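Local coordinates for protein ATP-dependent 6-phosphofructokinase isozyme 2 (Escherichia coli, PDB 3UMO) that phosphorylates D-fructose 6-phosphate to fructose 1,6-bisphosphate with MgATP, the first committing step of glycolysis, at residues R3-T8 with L126-G131; G41-R46 with A254-V259; Q120-V125 with T150-A155. One frame throughout, in Å; residues are numbered along the deposited sequence.

Contact 1: R3-T8 with L126-G131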
loop_
_atom_site.group_PDB
_atom_site.type_symbol
_atom_site.label_atom_id
_atom_site.label_comp_id
_atom_site.label_asym_id
_atom_site.label_seq_id
_atom_site.Cartn_x
_atom_site.Cartn_y
_atom_site.Cartn_z
ATOM N N ARG A 3 25.853 -21.144 33.132
ATOM C CA ARG A 3 24.438 -20.818 33.016
ATOM C C ARG A 3 24.214 -19.552 32.192
ATOM O O ARG A 3 25.076 -18.675 32.127
ATOM C CB ARG A 3 23.808 -20.680 34.401
ATOM C CG ARG A 3 23.921 -21.948 35.246
ATOM C CD ARG A 3 22.936 -21.908 36.391
ATOM N NE ARG A 3 21.649 -21.388 35.937
ATOM C CZ ARG A 3 20.587 -21.215 36.715
ATOM N NH1 ARG A 3 20.646 -21.519 38.005
ATOM N NH2 ARG A 3 19.464 -20.730 36.202
ATOM N N ILE A 4 23.047 -19.470 31.561
ATOM C CA ILE A 4 22.704 -18.332 30.716
ATOM C C ILE A 4 21.428 -17.649 31.194
ATOM O O ILE A 4 20.424 -18.309 31.483
ATOM C CB ILE A 4 22.521 -18.770 29.253
ATOM C CG1 ILE A 4 23.790 -19.461 28.752
ATOM C CG2 ILE A 4 22.182 -17.577 28.367
ATOM C CD1 ILE A 4 23.601 -20.214 27.437
ATOM N N TYR A 5 21.476 -16.323 31.275
ATOM C CA TYR A 5 20.321 -15.521 31.639
ATOM C C TYR A 5 20.090 -14.466 30.575
ATOM O O TYR A 5 21.030 -14.047 29.892
ATOM C CB TYR A 5 20.555 -14.834 32.987
ATOM C CG TYR A 5 20.725 -15.791 34.145
ATOM C CD1 TYR A 5 21.959 -16.366 34.419
ATOM C CD2 TYR A 5 19.653 -16.111 34.969
ATOM C CE1 TYR A 5 22.117 -17.247 35.478
ATOM C CE2 TYR A 5 19.804 -16.986 36.032
ATOM C CZ TYR A 5 21.036 -17.549 36.278
ATOM O OH TYR A 5 21.190 -18.413 37.338
ATOM N N THR A 6 18.845 -14.024 30.427
ATOM C CA THR A 6 18.580 -12.881 29.558
ATOM C C THR A 6 17.810 -11.806 30.309
ATOM O O THR A 6 17.128 -12.087 31.307
ATOM C CB THR A 6 17.811 -13.254 28.267
ATOM O OG1 THR A 6 16.435 -13.501 28.579
ATOM C CG2 THR A 6 18.434 -14.468 27.577
ATOM N N LEU A 7 17.934 -10.575 29.833
ATOM C CA LEU A 7 17.263 -9.449 30.463
ATOM C C LEU A 7 16.492 -8.657 29.422
ATOM O O LEU A 7 17.067 -8.205 28.424
ATOM C CB LEU A 7 18.275 -8.545 31.171
ATOM C CG LEU A 7 17.668 -7.292 31.802
ATOM C CD1 LEU A 7 16.682 -7.677 32.894
ATOM C CD2 LEU A 7 18.762 -6.382 32.352
ATOM N N THR A 8 15.190 -8.495 29.649
ATOM C CA THR A 8 14.321 -7.766 28.726
ATOM C C THR A 8 13.617 -6.664 29.489
ATOM O O THR A 8 12.634 -6.918 30.185
ATOM C CB THR A 8 13.253 -8.686 28.113
ATOM O OG1 THR A 8 13.894 -9.820 27.528
ATOM C CG2 THR A 8 12.459 -7.954 27.028
ATOM N N LEU A 126 22.104 -9.312 39.875
ATOM C CA LEU A 126 23.266 -9.489 40.738
ATOM C C LEU A 126 23.216 -10.775 41.573
ATOM O O LEU A 126 24.143 -11.069 42.334
ATOM C CB LEU A 126 23.490 -8.246 41.607
ATOM C CG LEU A 126 23.735 -6.992 40.758
ATOM C CD1 LEU A 126 24.019 -5.772 41.624
ATOM C CD2 LEU A 126 24.870 -7.227 39.758
ATOM N N GLU A 127 22.142 -11.543 41.419
ATOM C CA GLU A 127 22.071 -12.874 42.014
ATOM C C GLU A 127 22.652 -13.923 41.073
ATOM O O GLU A 127 22.837 -15.078 41.453
ATOM C CB GLU A 127 20.631 -13.231 42.389
ATOM C CG GLU A 127 20.086 -12.419 43.550
ATOM C CD GLU A 127 18.631 -12.719 43.841
ATOM O OE1 GLU A 127 18.072 -13.636 43.203
ATOM O OE2 GLU A 127 18.045 -12.032 44.707
ATOM N N ILE A 128 22.932 -13.514 39.839
ATOM C CA ILE A 128 23.570 -14.393 38.866
ATOM C C ILE A 128 24.992 -14.689 39.337
ATOM O O ILE A 128 25.685 -13.796 39.832
ATOM C CB ILE A 128 23.581 -13.747 37.463
ATOM C CG1 ILE A 128 22.151 -13.628 36.929
ATOM C CG2 ILE A 128 24.433 -14.541 36.502
ATOM C CD1 ILE A 128 22.030 -12.747 35.697
ATOM N N GLU A 129 25.414 -15.945 39.210
ATOM C CA GLU A 129 26.738 -16.346 39.672
ATOM C C GLU A 129 27.844 -15.793 38.776
ATOM O O GLU A 129 27.608 -15.474 37.610
ATOM C CB GLU A 129 26.842 -17.872 39.754
ATOM C CG GLU A 129 26.550 -18.595 38.451
ATOM C CD GLU A 129 25.086 -18.971 38.301
ATOM O OE1 GLU A 129 24.211 -18.082 38.381
ATOM O OE2 GLU A 129 24.813 -20.173 38.113
ATOM N N SER A 130 29.048 -15.679 39.325
ATOM C CA SER A 130 30.202 -15.251 38.538
ATOM C C SER A 130 30.494 -16.268 37.444
ATOM O O SER A 130 30.415 -17.479 37.674
ATOM C CB SER A 130 31.431 -15.074 39.438
ATOM O OG SER A 130 32.631 -15.093 38.682
ATOM N N GLY A 131 30.809 -15.779 36.248
ATOM C CA GLY A 131 31.149 -16.651 35.141
ATOM C C GLY A 131 29.966 -16.949 34.239
ATOM O O GLY A 131 30.139 -17.355 33.090
#
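I128 and E129 lie on the side chains of Y5 and R3, where the loop after helix 115-125 passes strand 4-7. The contact lies in the outer part of the alpha/beta domain of the ribokinase-like fold. Strand 4-7 is an inner strand of its parallel sheet, and 126-131 leads from the helix toward the neighbouring strand 133-137.

The first touching residue of the loop is I128. Its CG1 sits over one face of the Y5 ring, 3.7 Å from the ring centroid and 11° off the normal, a CH-pi contact. CD1 reaches back to CB and CG of Y5, while CG2 covers CD1 and CE1 of the ring. I128 also touches L134, as Y5 does.

E129 follows at the outer end of the ring. Its CG stands between backbone N and carbonyl carbon (chi1 57°), and the chain then bends about the CB-CG bond, which brings the carboxylate round to Y5 and R3. OE1 accepts a hydrogen bond from Y5 OH at 3.2 Å through its syn lone pair. Ring and carboxylate planes are 62° apart. R3 meets E129 mainly through its aliphatic part. R3 NE lies 4.0 Å from E129 OE2, too far for a salt bridge, though the opposite charges probably still attract. The closest approach is R3 CD to E129 OE2, 3.1 Å.

Contact 2: G41-R46 with A254-V259. With ATP (adenosine-5'-triphosphate), chain E.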
loop_
_atom_site.group_PDB
_atom_site.type_symbol
_atom_site.label_atom_id
_atom_site.label_comp_id
_atom_site.label_asym_id
_atom_site.label_seq_id
_atom_site.Cartn_x
_atom_site.Cartn_y
_atom_site.Cartn_z
ATOM N N GLY A 41 15.366 -10.128 24.861
ATOM C CA GLY A 41 15.914 -11.140 25.748
ATOM C C GLY A 41 15.004 -12.344 25.875
ATOM O O GLY A 41 15.473 -13.478 25.962
ATOM N N ILE A 42 13.694 -12.109 25.877
ATOM C CA ILE A 42 12.745 -13.212 25.946
ATOM C C ILE A 42 12.887 -14.121 24.728
ATOM O O ILE A 42 12.927 -15.346 24.857
ATOM C CB ILE A 42 11.295 -12.706 26.105
ATOM C CG1 ILE A 42 11.058 -12.281 27.555
ATOM C CG2 ILE A 42 10.295 -13.794 25.713
ATOM C CD1 ILE A 42 9.734 -11.580 27.786
ATOM N N ASN A 43 12.989 -13.519 23.546
ATOM C CA ASN A 43 13.137 -14.298 22.326
ATOM C C ASN A 43 14.486 -15.000 22.226
ATOM O O ASN A 43 14.571 -16.095 21.686
ATOM C CB ASN A 43 12.841 -13.447 21.091
ATOM C CG ASN A 43 11.356 -13.301 20.843
ATOM O OD1 ASN A 43 10.587 -14.231 21.085
ATOM N ND2 ASN A 43 10.943 -12.135 20.361
ATOM N N VAL A 44 15.533 -14.374 22.757
ATOM C CA VAL A 44 16.834 -15.026 22.841
ATOM C C VAL A 44 16.712 -16.303 23.675
ATOM O O VAL A 44 17.227 -17.361 23.293
ATOM C CB VAL A 44 17.905 -14.083 23.435
ATOM C CG1 VAL A 44 19.192 -14.849 23.750
ATOM C CG2 VAL A 44 18.197 -12.957 22.463
ATOM N N ALA A 45 15.999 -16.211 24.797
ATOM C CA ALA A 45 15.796 -17.374 25.664
ATOM C C ALA A 45 14.990 -18.473 24.962
ATOM O O ALA A 45 15.276 -19.669 25.113
ATOM C CB ALA A 45 15.121 -16.965 26.968
ATOM N N ARG A 46 13.980 -18.072 24.196
ATOM C CA ARG A 46 13.175 -19.038 23.449
ATOM C C ARG A 46 14.001 -19.728 22.359
ATOM O O ARG A 46 13.906 -20.947 22.171
ATOM C CB ARG A 46 11.937 -18.367 22.856
ATOM C CG ARG A 46 10.984 -17.810 23.911
ATOM C CD ARG A 46 9.852 -17.014 23.274
ATOM N NE ARG A 46 8.881 -17.875 22.606
ATOM C CZ ARG A 46 8.357 -17.622 21.411
ATOM N NH1 ARG A 46 8.713 -16.533 20.747
ATOM N NH2 ARG A 46 7.474 -18.460 20.878
ATOM N N ALA A 254 15.056 -13.321 13.193
ATOM C CA ALA A 254 16.409 -13.684 12.759
ATOM C C ALA A 254 17.463 -13.205 13.759
ATOM O O ALA A 254 18.377 -13.958 14.124
ATOM C CB ALA A 254 16.696 -13.111 11.390
ATOM N N GLY A 255 17.340 -11.950 14.182
ATOM C CA GLY A 255 18.304 -11.354 15.092
ATOM C C GLY A 255 18.403 -12.079 16.430
ATOM O O GLY A 255 19.497 -12.410 16.907
ATOM N N ASP A 256 17.258 -12.326 17.048
ATOM C CA ASP A 256 17.249 -12.975 18.351
ATOM C C ASP A 256 17.692 -14.433 18.255
ATOM O O ASP A 256 18.323 -14.951 19.173
ATOM C CB ASP A 256 15.870 -12.849 18.997
ATOM C CG ASP A 256 15.486 -11.402 19.263
ATOM O OD1 ASP A 256 14.276 -11.089 19.227
ATOM O OD2 ASP A 256 16.391 -10.573 19.508
ATOM N N SER A 257 17.368 -15.088 17.145
ATOM C CA SER A 257 17.820 -16.456 16.926
ATOM C C SER A 257 19.334 -16.485 16.815
ATOM O O SER A 257 19.989 -17.344 17.410
ATOM C CB SER A 257 17.198 -17.047 15.660
ATOM O OG SER A 257 15.804 -17.253 15.840
ATOM N N MET A 258 19.888 -15.551 16.047
ATOM C CA MET A 258 21.341 -15.446 15.929
ATOM C C MET A 258 22.006 -15.200 17.281
ATOM O O MET A 258 23.015 -15.836 17.611
ATOM C CB MET A 258 21.727 -14.331 14.948
ATOM C CG MET A 258 23.192 -13.925 15.050
ATOM S SD MET A 258 23.675 -12.778 13.744
ATOM C CE MET A 258 24.309 -13.920 12.517
ATOM N N VAL A 259 21.461 -14.268 18.061
ATOM C CA VAL A 259 22.028 -13.985 19.382
ATOM C C VAL A 259 21.978 -15.201 20.308
ATOM O O VAL A 259 22.959 -15.496 21.005
ATOM C CB VAL A 259 21.376 -12.752 20.040
ATOM C CG1 VAL A 259 21.838 -12.607 21.483
ATOM C CG2 VAL A 259 21.719 -11.506 19.240
HETATM P PG ATP E . 16.067 -8.403 13.772
HETATM O O1G ATP E . 16.338 -7.916 15.152
HETATM O O2G ATP E . 15.213 -9.655 13.960
HETATM O O3G ATP E . 15.376 -7.401 12.913
HETATM P PB ATP E . 18.652 -7.974 12.964
HETATM O O1B ATP E . 18.346 -6.739 12.063
HETATM O O2B ATP E . 19.257 -7.616 14.338
HETATM O O3B ATP E . 17.380 -8.925 13.118
HETATM P PA ATP E . 19.889 -9.423 10.806
HETATM O O1A ATP E . 18.837 -8.839 9.910
HETATM O O2A ATP E . 21.315 -9.183 10.307
HETATM O O3A ATP E . 19.745 -8.885 12.255
HETATM O "O5'" ATP E . 19.576 -10.994 10.949
HETATM C "C5'" ATP E . 20.495 -11.816 11.584
HETATM C "C4'" ATP E . 20.924 -13.017 10.870
HETATM O "O4'" ATP E . 19.748 -13.666 10.337
HETATM C "C3'" ATP E . 21.719 -12.708 9.671
HETATM O "O3'" ATP E . 23.050 -12.525 9.974
HETATM C "C2'" ATP E . 21.472 -13.875 8.808
HETATM O "O2'" ATP E . 22.165 -14.961 9.272
HETATM C "C1'" ATP E . 20.030 -14.119 9.034
HETATM N N9 ATP E . 19.203 -13.408 8.061
HETATM C C8 ATP E . 18.576 -12.233 8.258
HETATM N N7 ATP E . 17.922 -11.919 7.112
HETATM C C5 ATP E . 18.137 -12.891 6.201
HETATM C C6 ATP E . 17.715 -13.095 4.883
HETATM N N6 ATP E . 16.831 -12.102 4.186
HETATM N N1 ATP E . 18.125 -14.204 4.243
HETATM C C2 ATP E . 18.919 -15.106 4.846
HETATM N N3 ATP E . 19.332 -14.936 6.105
HETATM C C4 ATP E . 18.957 -13.849 6.802
HETATM O O HOH W 1 12.594 -9.132 19.845
#
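Helices 41-46 and 254-259 cross at -58° with their axes 7.9 Å apart, and V44 and D256 bring their CA atoms within 5.0 Å. The first is part of the substrate-binding region. The second starts the helix that carries D256, the active-site residue by similarity.

The N43 side chain crosses that of D256 at a slant. N43 CB lies 3.3 Å from D256 OD1, and the amide and carboxylate planes are 32° apart. A water joins the two: it donates to D256 OD1 at 2.7 Å and accepts a weak bond from N43 ND2. The other end of the amide is held by R46, whose NH1 donates to N43 OD1 at 3.0 Å in the guanidinium plane. With an alanine here the amide is gone, which would probably leave R46 NH1 without this acceptor and the water without its weak donor.

Next to this polar pair, V44 CG2 packs on V259 CG1 at 3.8 Å and also touches the backbone O of D256.

G255 N donates to ATP O2G at 3.1 Å, consistent with the anion hole of ribokinase relatives; a CB on G255 would clash with O3B. The same turn thus gives the gamma-phosphate one backbone N-H and carries D256, which binds substrate.

Contact 3: Q120-V125 with T150-A155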
loop_
_atom_site.group_PDB
_atom_site.type_symbol
_atom_site.label_atom_id
_atom_site.label_comp_id
_atom_site.label_asym_id
_atom_site.label_seq_id
_atom_site.Cartn_x
_atom_site.Cartn_y
_atom_site.Cartn_z
ATOM N N GLN A 120 14.793 -3.495 41.477
ATOM C CA GLN A 120 14.400 -4.886 41.699
ATOM C C GLN A 120 14.958 -5.796 40.619
ATOM O O GLN A 120 15.367 -6.930 40.892
ATOM C CB GLN A 120 12.880 -5.022 41.738
ATOM C CG GLN A 120 12.248 -4.502 43.018
ATOM C CD GLN A 120 10.753 -4.697 43.028
ATOM O OE1 GLN A 120 10.265 -5.824 42.931
ATOM N NE2 GLN A 120 10.013 -3.598 43.128
ATOM N N LEU A 121 14.966 -5.296 39.389
ATOM C CA LEU A 121 15.513 -6.045 38.265
ATOM C C LEU A 121 17.022 -6.170 38.424
ATOM O O LEU A 121 17.601 -7.231 38.184
ATOM C CB LEU A 121 15.157 -5.363 36.945
ATOM C CG LEU A 121 13.705 -5.550 36.499
ATOM C CD1 LEU A 121 13.300 -4.495 35.484
ATOM C CD2 LEU A 121 13.507 -6.941 35.911
ATOM N N GLU A 122 17.648 -5.076 38.845
ATOM C CA GLU A 122 19.079 -5.052 39.123
ATOM C C GLU A 122 19.435 -6.084 40.198
ATOM O O GLU A 122 20.447 -6.779 40.094
ATOM C CB GLU A 122 19.480 -3.647 39.578
ATOM C CG GLU A 122 20.913 -3.248 39.287
ATOM C CD GLU A 122 21.098 -1.739 39.311
ATOM O OE1 GLU A 122 20.089 -1.017 39.482
ATOM O OE2 GLU A 122 22.247 -1.276 39.156
ATOM N N GLU A 123 18.592 -6.189 41.224
ATOM C CA GLU A 123 18.794 -7.164 42.296
ATOM C C GLU A 123 18.785 -8.594 41.753
ATOM O O GLU A 123 19.603 -9.423 42.164
ATOM C CB GLU A 123 17.733 -6.995 43.392
ATOM C CG GLU A 123 17.935 -7.887 44.602
ATOM C CD GLU A 123 16.952 -7.584 45.718
ATOM O OE1 GLU A 123 15.846 -7.078 45.422
ATOM O OE2 GLU A 123 17.289 -7.847 46.889
ATOM N N GLN A 124 17.871 -8.871 40.826
ATOM C CA GLN A 124 17.796 -10.188 40.194
ATOM C C GLN A 124 19.081 -10.505 39.435
ATOM O O GLN A 124 19.623 -11.605 39.537
ATOM C CB GLN A 124 16.598 -10.275 39.241
ATOM C CG GLN A 124 15.252 -10.455 39.937
ATOM C CD GLN A 124 15.221 -11.665 40.858
ATOM O OE1 GLN A 124 14.875 -11.553 42.035
ATOM N NE2 GLN A 124 15.580 -12.829 40.325
ATOM N N VAL A 125 19.562 -9.527 38.674
ATOM C CA VAL A 125 20.771 -9.698 37.876
ATOM C C VAL A 125 21.992 -9.994 38.742
ATOM O O VAL A 125 22.811 -10.842 38.397
ATOM C CB VAL A 125 21.043 -8.462 36.996
ATOM C CG1 VAL A 125 22.433 -8.530 36.382
ATOM C CG2 VAL A 125 19.987 -8.350 35.912
ATOM N N THR A 150 23.720 1.819 32.187
ATOM C CA THR A 150 25.169 1.771 32.333
ATOM C C THR A 150 25.541 1.209 33.705
ATOM O O THR A 150 26.406 0.340 33.818
ATOM C CB THR A 150 25.791 3.170 32.146
ATOM O OG1 THR A 150 25.586 3.609 30.798
ATOM C CG2 THR A 150 27.279 3.144 32.438
ATOM N N GLN A 151 24.866 1.698 34.742
ATOM C CA GLN A 151 25.116 1.249 36.108
ATOM C C GLN A 151 24.844 -0.237 36.287
ATOM O O GLN A 151 25.572 -0.919 37.008
ATOM C CB GLN A 151 24.275 2.053 37.104
ATOM C CG GLN A 151 24.766 3.479 37.311
ATOM C CD GLN A 151 23.737 4.359 37.995
ATOM O OE1 GLN A 151 22.815 3.867 38.650
ATOM N NE2 GLN A 151 23.885 5.671 37.839
ATOM N N LEU A 152 23.801 -0.737 35.634
ATOM C CA LEU A 152 23.434 -2.142 35.790
ATOM C C LEU A 152 24.522 -3.029 35.200
ATOM O O LEU A 152 24.958 -4.000 35.821
ATOM C CB LEU A 152 22.083 -2.436 35.130
ATOM C CG LEU A 152 21.550 -3.866 35.269
ATOM C CD1 LEU A 152 20.045 -3.858 35.482
ATOM C CD2 LEU A 152 21.898 -4.699 34.045
ATOM N N ILE A 153 24.964 -2.675 34.000
ATOM C CA ILE A 153 25.980 -3.452 33.307
ATOM C C ILE A 153 27.320 -3.389 34.033
ATOM O O ILE A 153 28.008 -4.405 34.161
ATOM C CB ILE A 153 26.091 -3.021 31.833
ATOM C CG1 ILE A 153 24.829 -3.454 31.090
ATOM C CG2 ILE A 153 27.323 -3.625 31.184
ATOM C CD1 ILE A 153 24.581 -2.688 29.822
ATOM N N SER A 154 27.675 -2.208 34.536
ATOM C CA SER A 154 28.908 -2.063 35.296
ATOM C C SER A 154 28.852 -2.921 36.554
ATOM O O SER A 154 29.833 -3.569 36.914
ATOM C CB SER A 154 29.151 -0.601 35.676
ATOM O OG SER A 154 30.391 -0.460 36.349
ATOM N N ALA A 155 27.694 -2.921 37.208
ATOM C CA ALA A 155 27.485 -3.697 38.430
ATOM C C ALA A 155 27.642 -5.188 38.162
ATOM O O ALA A 155 28.280 -5.906 38.933
ATOM C CB ALA A 155 26.108 -3.410 39.004
#
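Helices 120-125 and 150-155 run nearly parallel, 18° apart, with a separation of 10.3 Å between axes. The nearest CA atoms are those of E122 and L152, at 6.2 Å.

These two residues carry most of the contact. The two side chains lie alongside, running opposite ways. The aliphatic part of E122 lies against L152, CG to CD1 at 4.0 Å. E122 CG is roughly anti to the backbone N (chi1 -152°) and the chain is extended beyond it. The carboxylate is thereby carried over to the second helix, where E122 OE2 comes 3.7 Å from L152 CA. E122 OE2 also lies 4.0 Å from Q151 O, too far for any bond, and near A155 CB.

Both helices pack on one side of the parallel sheet of the ribokinase-like fold. Helix 115-125 leads into strand 133-137. Helix 146-158 leads out of it to strand 162-166, a beta-alpha-beta crossover. V125 touches L134 and I153 touches I136, both on strand 133-137.

K148, one turn before L152 and outside the two segments, takes up the polar ends. Its NZ is hydrogen-bonded to Q151 OE1, and its pairing with E122 OE1 is long and weak. V125 points toward the second helix and is partly covered by it.

Overall arrangement
From the N terminus, 3-8 lies on an inner strand of the parallel sheet and 41-46 on helix 40-50. Contact 1 closes when the chain returns at 126-131, just after 120-125 has passed. Contact 3 then closes at 150-155 and crosses contact 1. Contact 2 closes last, at 254-259; it spans contact 3 and crosses contact 1. Contact 1 ties a sheet strand to the loop before strand 133-137, contact 2 joins helices 40-50 and 254-267, and contact 3 joins helices 115-125 and 146-158. T6 OG1 and G41 O, 2.8 Å apart, link contacts 1 and 2 by a probable hydrogen bond. L7 CD2 packs on L152 CD2 of contact 3. Contacts 2 and 3 do not touch.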